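Local coordinates for Mgp-operon protein 3 (Mycoplasma pneumoniae, PDB 6RJ1) that probably acts in adhesion of the bacterium to host cells, as an extracellular, sugar-binding partner of the adhesin P1, at residues A[804-813]-A[832-840]. Sequence-based numbering, arbitrary orientation.
Sequences LVRGGVVRLN and ISFSYTPFG
Phe839 lies flat against the turn glycines of 804-813. Gly808 CA makes a CH-pi contact over the ring face, 3.7 Å from the ring centroid. Gly808 N and Gly807 C also sit above this face. Chi1 of 49° puts Phe839 CG between its own backbone N and carbonyl carbon, which brings the ring over the turn. Leu804 CG meets the ring edge. Tyr836 packs on the same turn. Its CE1 touches Val805 CG2 at 3.7 Å, with the methyl near the ring plane. Its OH reaches Gly807.

The backbones pair as antiparallel strands, their axes at 162°. The bond from Thr837 N to Val809 O is nearly straight, with an N-H...O angle of 171°. Val809 N returns to Thr837 O, and Arg811 N donates to Ser835 O at 2.8 Å. The return from Ser835 N to Arg811 O is weak. Asn813 N and Phe839 N extend the pairing to Ser833 O and Gly807 O. Asn813 ND2 adds a 2.9 Å bond to Ile832 O, tilted from the amide plane, and also donates to Pro913 O.

Strand 808-815 is the central strand here. The type II turn Val805 to Gly808 joins it to strand 799-805 in a beta hairpin, and strand 834-838 pairs along the other side of strand 808-815.

Val810, Leu812, Phe834 and Tyr836 share one sheet face. Val810 CG2 meets Phe834 CE2 at 3.6 Å, and Leu812 CD2 meets Phe834 CD2 at 3.9 Å. Val809, Arg811, Ser835 and Thr837 point to the other face, against strand 914-920. There Arg811, its chain extended, forms a salt bridge with Glu899.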
# COMPACT_ATOMS: atom_id res chain seq x y z
N LEU A 804 -2.64 11.46 -3.86
CA LEU A 804 -1.91 11.40 -5.12
C LEU A 804 -1.53 9.96 -5.41
O LEU A 804 -1.09 9.23 -4.51
CB LEU A 804 -0.67 12.31 -5.04
CG LEU A 804 -0.73 13.69 -5.73
CD1 LEU A 804 -2.05 14.43 -5.47
CD2 LEU A 804 0.41 14.55 -5.28
N VAL A 805 -1.77 9.54 -6.65
CA VAL A 805 -1.43 8.21 -7.19
C VAL A 805 -0.61 8.40 -8.47
O VAL A 805 -0.49 9.53 -8.95
CB VAL A 805 -2.65 7.28 -7.40
CG1 VAL A 805 -3.27 6.87 -6.07
CG2 VAL A 805 -3.69 7.88 -8.34
N ARG A 806 -0.06 7.31 -9.02
CA ARG A 806 0.70 7.40 -10.26
C ARG A 806 -0.23 7.80 -11.40
O ARG A 806 -1.22 7.11 -11.67
CB ARG A 806 1.42 6.09 -10.58
CG ARG A 806 2.40 5.66 -9.51
CD ARG A 806 3.24 4.50 -9.97
NE ARG A 806 4.25 4.90 -10.95
CZ ARG A 806 5.08 4.07 -11.56
NH1 ARG A 806 5.02 2.77 -11.32
NH2 ARG A 806 5.98 4.53 -12.42
N GLY A 807 0.06 8.96 -12.00
CA GLY A 807 -0.69 9.49 -13.12
C GLY A 807 -1.79 10.49 -12.84
O GLY A 807 -2.26 11.14 -13.78
N GLY A 808 -2.22 10.60 -11.60
CA GLY A 808 -3.29 11.54 -11.26
C GLY A 808 -3.67 11.67 -9.80
O GLY A 808 -3.04 11.08 -8.92
N VAL A 809 -4.70 12.48 -9.55
CA VAL A 809 -5.24 12.74 -8.22
C VAL A 809 -6.57 11.99 -8.02
O VAL A 809 -7.40 11.93 -8.93
CB VAL A 809 -5.35 14.26 -7.92
CG1 VAL A 809 -6.33 14.97 -8.86
CG2 VAL A 809 -5.70 14.54 -6.46
N VAL A 810 -6.75 11.41 -6.83
CA VAL A 810 -7.99 10.72 -6.48
C VAL A 810 -8.68 11.46 -5.34
O VAL A 810 -8.05 11.80 -4.33
CB VAL A 810 -7.88 9.18 -6.27
CG1 VAL A 810 -6.45 8.72 -6.07
CG2 VAL A 810 -8.79 8.66 -5.16
N ARG A 811 -9.96 11.75 -5.55
CA ARG A 811 -10.82 12.43 -4.59
C ARG A 811 -11.83 11.44 -4.04
O ARG A 811 -12.45 10.68 -4.80
CB ARG A 811 -11.53 13.62 -5.25
CG ARG A 811 -12.27 14.49 -4.24
CD ARG A 811 -12.99 15.63 -4.90
NE ARG A 811 -13.95 16.23 -3.99
CZ ARG A 811 -14.74 17.24 -4.30
NH1 ARG A 811 -14.71 17.78 -5.51
NH2 ARG A 811 -15.58 17.74 -3.40
N LEU A 812 -12.00 11.47 -2.72
CA LEU A 812 -12.94 10.61 -2.00
C LEU A 812 -14.03 11.47 -1.38
O LEU A 812 -13.73 12.37 -0.60
CB LEU A 812 -12.20 9.74 -0.96
CG LEU A 812 -10.99 8.97 -1.50
CD1 LEU A 812 -10.19 8.36 -0.37
CD2 LEU A 812 -11.40 7.94 -2.54
N ASN A 813 -15.27 11.24 -1.80
CA ASN A 813 -16.44 12.02 -1.39
C ASN A 813 -17.31 11.32 -0.37
O ASN A 813 -17.51 10.10 -0.45
CB ASN A 813 -17.26 12.45 -2.62
CG ASN A 813 -16.40 13.04 -3.70
OD1 ASN A 813 -15.85 14.14 -3.57
ND2 ASN A 813 -16.23 12.31 -4.79
N ILE A 832 -20.11 7.66 -6.92
CA ILE A 832 -19.85 9.10 -6.79
C ILE A 832 -18.90 9.39 -5.60
O ILE A 832 -18.47 10.53 -5.43
CB ILE A 832 -21.15 9.95 -6.79
CG1 ILE A 832 -22.16 9.51 -5.70
CG2 ILE A 832 -21.79 9.95 -8.20
CD1 ILE A 832 -23.34 10.52 -5.45
N SER A 833 -18.51 8.34 -4.82
CA SER A 833 -17.60 8.39 -3.67
C SER A 833 -16.13 8.37 -4.10
O SER A 833 -15.25 8.74 -3.31
CB SER A 833 -17.87 7.23 -2.72
OG SER A 833 -17.59 5.98 -3.33
N PHE A 834 -15.86 7.92 -5.33
CA PHE A 834 -14.51 7.83 -5.89
C PHE A 834 -14.42 8.59 -7.21
O PHE A 834 -15.31 8.48 -8.06
CB PHE A 834 -14.11 6.36 -6.09
CG PHE A 834 -12.73 6.12 -6.65
CD1 PHE A 834 -12.52 6.05 -8.03
CD2 PHE A 834 -11.65 5.92 -5.81
CE1 PHE A 834 -11.25 5.83 -8.55
CE2 PHE A 834 -10.38 5.67 -6.34
CZ PHE A 834 -10.19 5.62 -7.70
N SER A 835 -13.30 9.31 -7.39
CA SER A 835 -12.98 10.07 -8.60
C SER A 835 -11.46 10.07 -8.83
O SER A 835 -10.69 10.30 -7.89
CB SER A 835 -13.51 11.49 -8.51
OG SER A 835 -12.53 12.45 -8.87
N TYR A 836 -11.04 9.81 -10.07
CA TYR A 836 -9.64 9.85 -10.47
C TYR A 836 -9.50 10.79 -11.66
O TYR A 836 -10.17 10.59 -12.69
CB TYR A 836 -9.10 8.43 -10.77
CG TYR A 836 -7.78 8.42 -11.51
CD1 TYR A 836 -6.57 8.59 -10.84
CD2 TYR A 836 -7.74 8.27 -12.90
CE1 TYR A 836 -5.36 8.60 -11.52
CE2 TYR A 836 -6.53 8.30 -13.59
CZ TYR A 836 -5.34 8.45 -12.90
OH TYR A 836 -4.16 8.47 -13.59
N THR A 837 -8.68 11.84 -11.52
CA THR A 837 -8.44 12.80 -12.59
C THR A 837 -6.96 12.74 -12.95
O THR A 837 -6.11 12.98 -12.08
CB THR A 837 -8.90 14.20 -12.18
OG1 THR A 837 -10.21 14.11 -11.61
CG2 THR A 837 -8.91 15.18 -13.35
N PRO A 838 -6.61 12.36 -14.20
CA PRO A 838 -5.19 12.28 -14.57
C PRO A 838 -4.51 13.64 -14.58
O PRO A 838 -5.09 14.60 -15.08
CB PRO A 838 -5.21 11.67 -15.98
CG PRO A 838 -6.60 11.15 -16.18
CD PRO A 838 -7.47 12.03 -15.35
N PHE A 839 -3.29 13.73 -14.02
CA PHE A 839 -2.58 15.00 -14.04
C PHE A 839 -1.67 15.12 -15.29
O PHE A 839 -1.43 14.13 -15.99
CB PHE A 839 -1.84 15.30 -12.72
CG PHE A 839 -0.94 14.27 -12.06
CD1 PHE A 839 0.01 13.58 -12.81
CD2 PHE A 839 -0.94 14.10 -10.68
CE1 PHE A 839 0.88 12.66 -12.18
CE2 PHE A 839 -0.08 13.18 -10.06
CZ PHE A 839 0.82 12.48 -10.82
N GLY A 840 -1.25 16.34 -15.60
CA GLY A 840 -0.42 16.65 -16.76
C GLY A 840 1.00 16.14 -16.70
O GLY A 840 1.42 15.55 -15.70